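Local atomic coordinates of putative nucleotidyltransferase, hypothetical protein AF0614 (Archaeoglobus fulgidus, PDB entry 1YLQ), a protein that is of unconfirmed function but belongs to the nucleotidyltransferase family and so probably transfers a nucleotide-derived group to an acceptor. Residues S36-E48 / P68-K80. Sequence-based numbering, arbitrary orientation.
Sequences SDIDVAIVSDVFE and PFEFHILTKKEWK. With SO4 (sulfate ion), chain C.
The F47 ring receives CG2 of I73 squarely over one face, 3.3 Å from its centroid, while the carbonyl O of L74 lies at its edge, in plane; F56 meets the same ring. W79 takes CG2 of V43 over one face, offset toward the rim, and Y21 stacks on the indole as well; small A41 suits its place beside CZ3. D39 OD1 closely approaches the H72 ring edge, 3.0 Å from CE1, carboxylate and ring planes 43° apart. H72 NE2 donates a bent bond (132°) to the anti lone pair of E70 OE2 at 2.8 Å, which helps to hold the imidazole's rotation. Parallel strands 38-43 and 69-74 of a beta-alpha-beta unit donate in turn, E70 N to I38 O, V40 N to E70 O and so on to S44 N to L74 O. Branched V40 and I42 lie alongside F71, on the face that I42 and F71 share with helices 3-14 and 50-63. With CG anti to the carbonyl carbon (chi1 -78°), D45 reaches the first turn of helix 76-83, where OD1 accepts from K76 N at 2.9 Å and from a water bound to K77 N. With an alanine here that acceptor is gone, which would probably leave K76 N without its mate and the water less anchored. T75 and E78 add a capping box. At the other end, S36 N donates to a sulfate, probably from the crystallisation liquor, beside the carboxylates of D39 and E70. This acidic pairing is consistent with the metal-binding strand acids of nucleotidyltransferases.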
ATOM      1  N   SER A  36      -1.334  10.269  -1.737  1.00 35.29           N
ATOM      2  CA  SER A  36      -0.499   9.102  -2.015  1.00 34.78           C
ATOM      3  C   SER A  36      -1.140   7.776  -1.513  1.00 33.00           C
ATOM      4  O   SER A  36      -1.852   7.791  -0.521  1.00 33.02           O
ATOM      5  CB  SER A  36       0.880   9.287  -1.400  1.00 34.66           C
ATOM      6  OG  SER A  36       1.590   8.059  -1.499  1.00 36.72           O
ATOM      7  N   ASP A  37      -0.858   6.648  -2.168  1.00 31.47           N
ATOM      8  CA  ASP A  37      -1.439   5.337  -1.780  1.00 30.29           C
ATOM      9  C   ASP A  37      -1.138   4.987  -0.315  1.00 29.98           C
ATOM     10  O   ASP A  37      -2.050   4.680   0.459  1.00 30.03           O
ATOM     11  CB  ASP A  37      -0.943   4.202  -2.674  1.00 29.87           C
ATOM     12  CG  ASP A  37      -1.383   4.356  -4.172  1.00 32.54           C
ATOM     13  OD1 ASP A  37      -2.349   5.060  -4.478  1.00 30.98           O
ATOM     14  OD2 ASP A  37      -0.726   3.764  -5.045  1.00 34.35           O
ATOM     15  N   ILE A  38       0.149   4.997   0.044  1.00 28.82           N
ATOM     16  CA  ILE A  38       0.575   4.840   1.425  1.00 27.78           C
ATOM     17  C   ILE A  38       1.614   5.960   1.661  1.00 28.00           C
ATOM     18  O   ILE A  38       2.652   6.044   0.964  1.00 28.34           O
ATOM     19  CB  ILE A  38       1.161   3.437   1.725  1.00 28.91           C
ATOM     20  CG1 ILE A  38       0.140   2.332   1.400  1.00 28.37           C
ATOM     21  CG2 ILE A  38       1.649   3.336   3.215  1.00 27.99           C
ATOM     22  CD1 ILE A  38       0.773   0.898   1.415  1.00 29.86           C
ATOM     23  N   ASP A  39       1.292   6.867   2.569  1.00 25.86           N
ATOM     24  CA  ASP A  39       2.341   7.759   3.142  1.00 26.42           C
ATOM     25  C   ASP A  39       2.968   7.055   4.343  1.00 25.91           C
ATOM     26  O   ASP A  39       2.277   6.371   5.111  1.00 26.37           O
ATOM     27  CB  ASP A  39       1.755   9.079   3.565  1.00 25.68           C
ATOM     28  CG  ASP A  39       1.272   9.882   2.389  1.00 32.05           C
ATOM     29  OD1 ASP A  39       2.140  10.371   1.622  1.00 32.55           O
ATOM     30  OD2 ASP A  39       0.026   9.944   2.185  1.00 32.45           O
ATOM     31  N   VAL A  40       4.279   7.184   4.462  1.00 26.31           N
ATOM     32  CA  VAL A  40       5.047   6.578   5.563  1.00 25.95           C
ATOM     33  C   VAL A  40       5.838   7.682   6.236  1.00 25.12           C
ATOM     34  O   VAL A  40       6.787   8.219   5.665  1.00 25.93           O
ATOM     35  CB  VAL A  40       6.034   5.543   5.056  1.00 25.99           C
ATOM     36  CG1 VAL A  40       6.660   4.773   6.249  1.00 24.47           C
ATOM     37  CG2 VAL A  40       5.360   4.521   4.136  1.00 26.12           C
ATOM     38  N   ALA A  41       5.462   8.032   7.451  1.00 24.73           N
ATOM     39  CA  ALA A  41       6.248   9.034   8.196  1.00 24.22           C
ATOM     40  C   ALA A  41       7.191   8.262   9.130  1.00 23.93           C
ATOM     41  O   ALA A  41       6.755   7.385   9.877  1.00 24.74           O
ATOM     42  CB  ALA A  41       5.343   9.954   8.943  1.00 22.42           C
ATOM     43  N   ILE A  42       8.487   8.538   9.021  1.00 24.39           N
ATOM     44  CA  ILE A  42       9.485   7.929   9.871  1.00 22.44           C
ATOM     45  C   ILE A  42      10.071   9.043  10.738  1.00 23.31           C
ATOM     46  O   ILE A  42      10.661   9.988  10.230  1.00 23.94           O
ATOM     47  CB  ILE A  42      10.543   7.209   9.021  1.00 23.25           C
ATOM     48  CG1 ILE A  42       9.824   6.224   8.061  1.00 23.39           C
ATOM     49  CG2 ILE A  42      11.657   6.501   9.981  1.00 22.23           C
ATOM     50  CD1 ILE A  42      10.703   5.547   7.090  1.00 25.52           C
ATOM     51  N   VAL A  43       9.879   8.950  12.052  1.00 22.18           N
ATOM     52  CA  VAL A  43       9.933  10.115  12.907  1.00 23.08           C
ATOM     53  C   VAL A  43      10.934   9.878  14.034  1.00 23.23           C
ATOM     54  O   VAL A  43      10.812   8.916  14.787  1.00 22.40           O
ATOM     55  CB  VAL A  43       8.543  10.391  13.548  1.00 21.68           C
ATOM     56  CG1 VAL A  43       8.608  11.574  14.510  1.00 22.69           C
ATOM     57  CG2 VAL A  43       7.421  10.576  12.431  1.00 23.42           C
ATOM     58  N   SER A  44      11.919  10.776  14.152  1.00 24.95           N
ATOM     59  CA  SER A  44      12.894  10.680  15.267  1.00 25.61           C
ATOM     60  C   SER A  44      13.585  12.015  15.349  1.00 25.09           C
ATOM     61  O   SER A  44      13.811  12.644  14.311  1.00 25.82           O
ATOM     62  CB  SER A  44      13.954   9.612  14.940  1.00 24.90           C
ATOM     63  OG  SER A  44      15.026   9.706  15.870  1.00 26.66           O
ATOM     64  N   ASP A  45      13.999  12.432  16.547  1.00 24.05           N
ATOM     65  CA  ASP A  45      14.794  13.673  16.617  1.00 23.53           C
ATOM     66  C   ASP A  45      16.235  13.468  16.149  1.00 24.29           C
ATOM     67  O   ASP A  45      16.991  14.426  15.975  1.00 24.01           O
ATOM     68  CB  ASP A  45      14.735  14.305  18.006  1.00 23.60           C
ATOM     69  CG  ASP A  45      13.437  15.048  18.237  1.00 23.38           C
ATOM     70  OD1 ASP A  45      12.673  15.351  17.261  1.00 22.77           O
ATOM     71  OD2 ASP A  45      13.187  15.386  19.396  1.00 22.60           O
ATOM     72  N   VAL A  46      16.618  12.237  15.884  1.00 24.03           N
ATOM     73  CA  VAL A  46      17.888  12.038  15.141  1.00 27.22           C
ATOM     74  C   VAL A  46      17.895  12.825  13.793  1.00 25.80           C
ATOM     75  O   VAL A  46      18.914  13.276  13.325  1.00 27.26           O
ATOM     76  CB  VAL A  46      18.161  10.523  14.915  1.00 27.29           C
ATOM     77  CG1 VAL A  46      19.406  10.291  14.103  1.00 33.39           C
ATOM     78  CG2 VAL A  46      18.358   9.817  16.303  1.00 27.22           C
ATOM     79  N   PHE A  47      16.741  13.017  13.191  1.00 25.55           N
ATOM     80  CA  PHE A  47      16.649  13.708  11.906  1.00 25.01           C
ATOM     81  C   PHE A  47      16.753  15.231  12.029  1.00 26.09           C
ATOM     82  O   PHE A  47      16.652  15.960  11.012  1.00 25.04           O
ATOM     83  CB  PHE A  47      15.368  13.284  11.195  1.00 23.83           C
ATOM     84  CG  PHE A  47      15.327  11.795  10.869  1.00 23.61           C
ATOM     85  CD1 PHE A  47      16.403  11.184  10.227  1.00 25.83           C
ATOM     86  CD2 PHE A  47      14.187  11.032  11.154  1.00 24.40           C
ATOM     87  CE1 PHE A  47      16.378   9.826   9.912  1.00 28.81           C
ATOM     88  CE2 PHE A  47      14.127   9.668  10.810  1.00 28.58           C
ATOM     89  CZ  PHE A  47      15.225   9.063  10.221  1.00 29.38           C
ATOM     90  N   GLU A  48      16.980  15.708  13.263  1.00 26.98           N
ATOM     91  CA  GLU A  48      17.341  17.110  13.456  1.00 28.38           C
ATOM     92  C   GLU A  48      18.677  17.389  12.727  1.00 28.65           C
ATOM     93  O   GLU A  48      18.972  18.497  12.383  1.00 28.99           O
ATOM     94  CB  GLU A  48      17.454  17.476  14.935  1.00 28.35           C
ATOM     95  CG  GLU A  48      16.139  17.699  15.603  1.00 30.22           C
ATOM     96  CD  GLU A  48      16.275  17.821  17.125  1.00 37.37           C
ATOM     97  OE1 GLU A  48      17.383  17.551  17.655  1.00 39.12           O
ATOM     98  OE2 GLU A  48      15.287  18.192  17.778  1.00 34.57           O
ATOM     99  N   PRO A  68       4.513   2.395  -4.329  1.00 35.89           N
ATOM    100  CA  PRO A  68       3.347   3.153  -3.834  1.00 34.01           C
ATOM    101  C   PRO A  68       3.594   3.954  -2.554  1.00 32.15           C
ATOM    102  O   PRO A  68       2.732   4.758  -2.206  1.00 30.84           O
ATOM    103  CB  PRO A  68       2.295   2.059  -3.572  1.00 34.04           C
ATOM    104  CG  PRO A  68       3.086   0.873  -3.254  1.00 34.36           C
ATOM    105  CD  PRO A  68       4.328   0.946  -4.119  1.00 35.66           C
ATOM    106  N   PHE A  69       4.740   3.740  -1.883  1.00 29.91           N
ATOM    107  CA  PHE A  69       5.145   4.495  -0.655  1.00 30.44           C
ATOM    108  C   PHE A  69       5.655   5.918  -0.899  1.00 30.05           C
ATOM    109  O   PHE A  69       6.449   6.157  -1.801  1.00 31.73           O
ATOM    110  CB  PHE A  69       6.203   3.712   0.165  1.00 30.06           C
ATOM    111  CG  PHE A  69       5.788   2.286   0.503  1.00 27.45           C
ATOM    112  CD1 PHE A  69       4.769   2.036   1.382  1.00 26.53           C
ATOM    113  CD2 PHE A  69       6.422   1.209  -0.094  1.00 27.94           C
ATOM    114  CE1 PHE A  69       4.386   0.689   1.670  1.00 24.79           C
ATOM    115  CE2 PHE A  69       6.040  -0.120   0.174  1.00 26.05           C
ATOM    116  CZ  PHE A  69       5.045  -0.375   1.062  1.00 25.70           C
ATOM    117  N   GLU A  70       5.191   6.869  -0.114  1.00 30.16           N
ATOM    118  CA  GLU A  70       5.748   8.224  -0.132  1.00 29.34           C
ATOM    119  C   GLU A  70       6.327   8.373   1.256  1.00 27.22           C
ATOM    120  O   GLU A  70       5.601   8.244   2.210  1.00 27.44           O
ATOM    121  CB  GLU A  70       4.657   9.290  -0.455  1.00 30.75           C
ATOM    122  CG  GLU A  70       5.168  10.767  -0.407  1.00 32.21           C
ATOM    123  CD  GLU A  70       4.131  11.820  -0.871  1.00 34.17           C
ATOM    124  OE1 GLU A  70       3.649  11.745  -2.026  1.00 40.55           O
ATOM    125  OE2 GLU A  70       3.859  12.789  -0.100  1.00 39.19           O
ATOM    126  N   PHE A  71       7.646   8.590   1.375  1.00 26.04           N
ATOM    127  CA  PHE A  71       8.321   8.598   2.671  1.00 24.87           C
ATOM    128  C   PHE A  71       8.453  10.053   3.131  1.00 24.60           C
ATOM    129  O   PHE A  71       8.711  10.903   2.288  1.00 24.72           O
ATOM    130  CB  PHE A  71       9.737   7.966   2.520  1.00 23.67           C
ATOM    131  CG  PHE A  71       9.693   6.485   2.241  1.00 24.89           C
ATOM    132  CD1 PHE A  71       9.461   5.574   3.278  1.00 23.98           C
ATOM    133  CD2 PHE A  71       9.848   6.012   0.932  1.00 23.28           C
ATOM    134  CE1 PHE A  71       9.383   4.156   3.024  1.00 18.17           C
ATOM    135  CE2 PHE A  71       9.764   4.603   0.652  1.00 24.03           C
ATOM    136  CZ  PHE A  71       9.551   3.699   1.709  1.00 23.15           C
ATOM    137  N   HIS A  72       8.299  10.307   4.433  1.00 22.88           N
ATOM    138  CA  HIS A  72       8.441  11.622   5.039  1.00 23.06           C
ATOM    139  C   HIS A  72       9.324  11.361   6.241  1.00 24.03           C
ATOM    140  O   HIS A  72       8.959  10.588   7.126  1.00 25.25           O
ATOM    141  CB  HIS A  72       7.067  12.184   5.457  1.00 21.73           C
ATOM    142  CG  HIS A  72       6.131  12.315   4.287  1.00 25.29           C
ATOM    143  ND1 HIS A  72       5.197  11.358   3.955  1.00 28.72           N
ATOM    144  CD2 HIS A  72       6.041  13.269   3.340  1.00 22.15           C
ATOM    145  CE1 HIS A  72       4.527  11.749   2.890  1.00 26.71           C
ATOM    146  NE2 HIS A  72       5.051  12.886   2.473  1.00 29.30           N
ATOM    147  N   ILE A  73      10.508  11.942   6.220  1.00 23.49           N
ATOM    148  CA  ILE A  73      11.542  11.681   7.234  1.00 21.69           C
ATOM    149  C   ILE A  73      11.487  12.889   8.099  1.00 23.16           C
ATOM    150  O   ILE A  73      11.806  14.001   7.648  1.00 24.09           O
ATOM    151  CB  ILE A  73      12.921  11.544   6.530  1.00 21.63           C
ATOM    152  CG1 ILE A  73      12.834  10.489   5.360  1.00 20.43           C
ATOM    153  CG2 ILE A  73      14.048  11.242   7.567  1.00 20.53           C
ATOM    154  CD1 ILE A  73      12.098   9.066   5.827  1.00 17.93           C
ATOM    155  N   LEU A  74      11.035  12.721   9.344  1.00 22.16           N
ATOM    156  CA  LEU A  74      10.635  13.873  10.137  1.00 22.25           C
ATOM    157  C   LEU A  74      11.207  13.868  11.568  1.00 22.75           C
ATOM    158  O   LEU A  74      11.296  12.826  12.162  1.00 21.95           O
ATOM    159  CB  LEU A  74       9.107  13.844  10.257  1.00 22.11           C
ATOM    160  CG  LEU A  74       8.304  13.846   8.991  1.00 20.77           C
ATOM    161  CD1 LEU A  74       6.787  13.710   9.332  1.00 21.85           C
ATOM    162  CD2 LEU A  74       8.609  15.158   8.230  1.00 21.41           C
ATOM    163  N   THR A  75      11.499  15.054  12.115  1.00 22.76           N
ATOM    164  CA  THR A  75      11.738  15.199  13.524  1.00 23.96           C
ATOM    165  C   THR A  75      10.360  15.085  14.229  1.00 25.29           C
ATOM    166  O   THR A  75       9.304  15.156  13.559  1.00 25.12           O
ATOM    167  CB  THR A  75      12.344  16.603  13.837  1.00 23.61           C
ATOM    168  OG1 THR A  75      11.409  17.604  13.443  1.00 22.54           O
ATOM    169  CG2 THR A  75      13.620  16.862  13.001  1.00 21.26           C
ATOM    170  N   LYS A  76      10.374  15.034  15.568  1.00 24.19           N
ATOM    171  CA  LYS A  76       9.106  15.034  16.325  1.00 25.08           C
ATOM    172  C   LYS A  76       8.250  16.307  16.103  1.00 24.82           C
ATOM    173  O   LYS A  76       7.054  16.206  15.914  1.00 25.46           O
ATOM    174  CB  LYS A  76       9.336  14.788  17.820  1.00 24.45           C
ATOM    175  CG  LYS A  76       9.661  13.268  18.081  1.00 23.66           C
ATOM    176  CD  LYS A  76       9.988  13.017  19.548  1.00 23.41           C
ATOM    177  CE  LYS A  76       9.948  11.453  19.898  1.00 20.00           C
ATOM    178  NZ  LYS A  76      10.056  11.345  21.432  1.00 16.61           N
ATOM    179  N   LYS A  77       8.873  17.484  16.115  1.00 24.73           N
ATOM    180  CA  LYS A  77       8.186  18.727  15.842  1.00 26.31           C
ATOM    181  C   LYS A  77       7.535  18.752  14.466  1.00 25.87           C
ATOM    182  O   LYS A  77       6.389  19.245  14.297  1.00 24.69           O
ATOM    183  CB  LYS A  77       9.227  19.845  15.958  1.00 26.73           C
ATOM    184  CG  LYS A  77       8.779  21.240  15.709  1.00 30.78           C
ATOM    185  CD  LYS A  77       9.802  22.268  16.291  1.00 30.27           C
ATOM    186  CE  LYS A  77       9.706  23.644  15.608  1.00 34.25           C
ATOM    187  NZ  LYS A  77      10.871  24.508  16.055  1.00 37.91           N
ATOM    188  N   GLU A  78       8.260  18.236  13.476  1.00 25.21           N
ATOM    189  CA  GLU A  78       7.753  18.158  12.086  1.00 25.56           C
ATOM    190  C   GLU A  78       6.542  17.233  11.956  1.00 25.39           C
ATOM    191  O   GLU A  78       5.562  17.545  11.272  1.00 24.96           O
ATOM    192  CB  GLU A  78       8.906  17.712  11.127  1.00 23.13           C
ATOM    193  CG  GLU A  78       9.858  18.889  10.827  1.00 26.53           C
ATOM    194  CD  GLU A  78      11.116  18.427  10.139  1.00 28.38           C
ATOM    195  OE1 GLU A  78      11.332  17.193   9.968  1.00 23.88           O
ATOM    196  OE2 GLU A  78      11.898  19.301   9.780  1.00 30.31           O
ATOM    197  N   TRP A  79       6.598  16.097  12.627  1.00 25.55           N
ATOM    198  CA  TRP A  79       5.475  15.181  12.662  1.00 25.30           C
ATOM    199  C   TRP A  79       4.229  15.819  13.398  1.00 26.64           C
ATOM    200  O   TRP A  79       3.114  15.749  12.903  1.00 24.98           O
ATOM    201  CB  TRP A  79       5.893  13.853  13.328  1.00 26.05           C
ATOM    202  CG  TRP A  79       4.747  12.861  13.539  1.00 23.01           C
ATOM    203  CD1 TRP A  79       4.338  12.321  14.746  1.00 23.90           C
ATOM    204  CD2 TRP A  79       3.826  12.365  12.541  1.00 25.09           C
ATOM    205  NE1 TRP A  79       3.268  11.464  14.536  1.00 26.55           N
ATOM    206  CE2 TRP A  79       2.916  11.492  13.205  1.00 25.26           C
ATOM    207  CE3 TRP A  79       3.710  12.527  11.145  1.00 27.08           C
ATOM    208  CZ2 TRP A  79       1.898  10.794  12.520  1.00 24.80           C
ATOM    209  CZ3 TRP A  79       2.676  11.848  10.469  1.00 26.50           C
ATOM    210  CH2 TRP A  79       1.778  10.984  11.166  1.00 25.97           C
ATOM    211  N   LYS A  80       4.439  16.467  14.547  1.00 27.75           N
ATOM    212  CA  LYS A  80       3.381  17.259  15.200  1.00 27.20           C
ATOM    213  C   LYS A  80       2.706  18.196  14.155  1.00 28.75           C
ATOM    214  O   LYS A  80       1.470  18.173  13.968  1.00 28.49           O
ATOM    215  CB  LYS A  80       3.945  18.038  16.419  1.00 27.63           C
ATOM    216  CG  LYS A  80       2.844  18.621  17.328  1.00 28.00           C
ATOM    217  CD  LYS A  80       3.420  19.237  18.569  1.00 29.31           C
ATOM    218  CE  LYS A  80       2.312  19.747  19.479  1.00 34.22           C
ATOM    219  NZ  LYS A  80       2.858  20.395  20.711  1.00 35.72           N
TER
HETATM  220  S   SO4 C 201      -0.009  13.057   0.218  1.00 42.87           S
HETATM  221  O1  SO4 C 201       1.279  13.189  -0.446  1.00 41.95           O
HETATM  222  O2  SO4 C 201      -0.444  11.683   0.439  1.00 44.67           O
HETATM  223  O3  SO4 C 201       0.018  13.611   1.570  1.00 43.89           O
HETATM  224  O4  SO4 C 201      -0.973  13.749  -0.643  1.00 41.10           O
HETATM  225  O   HOH W   1      11.578  17.804  17.197  1.00 20.38           O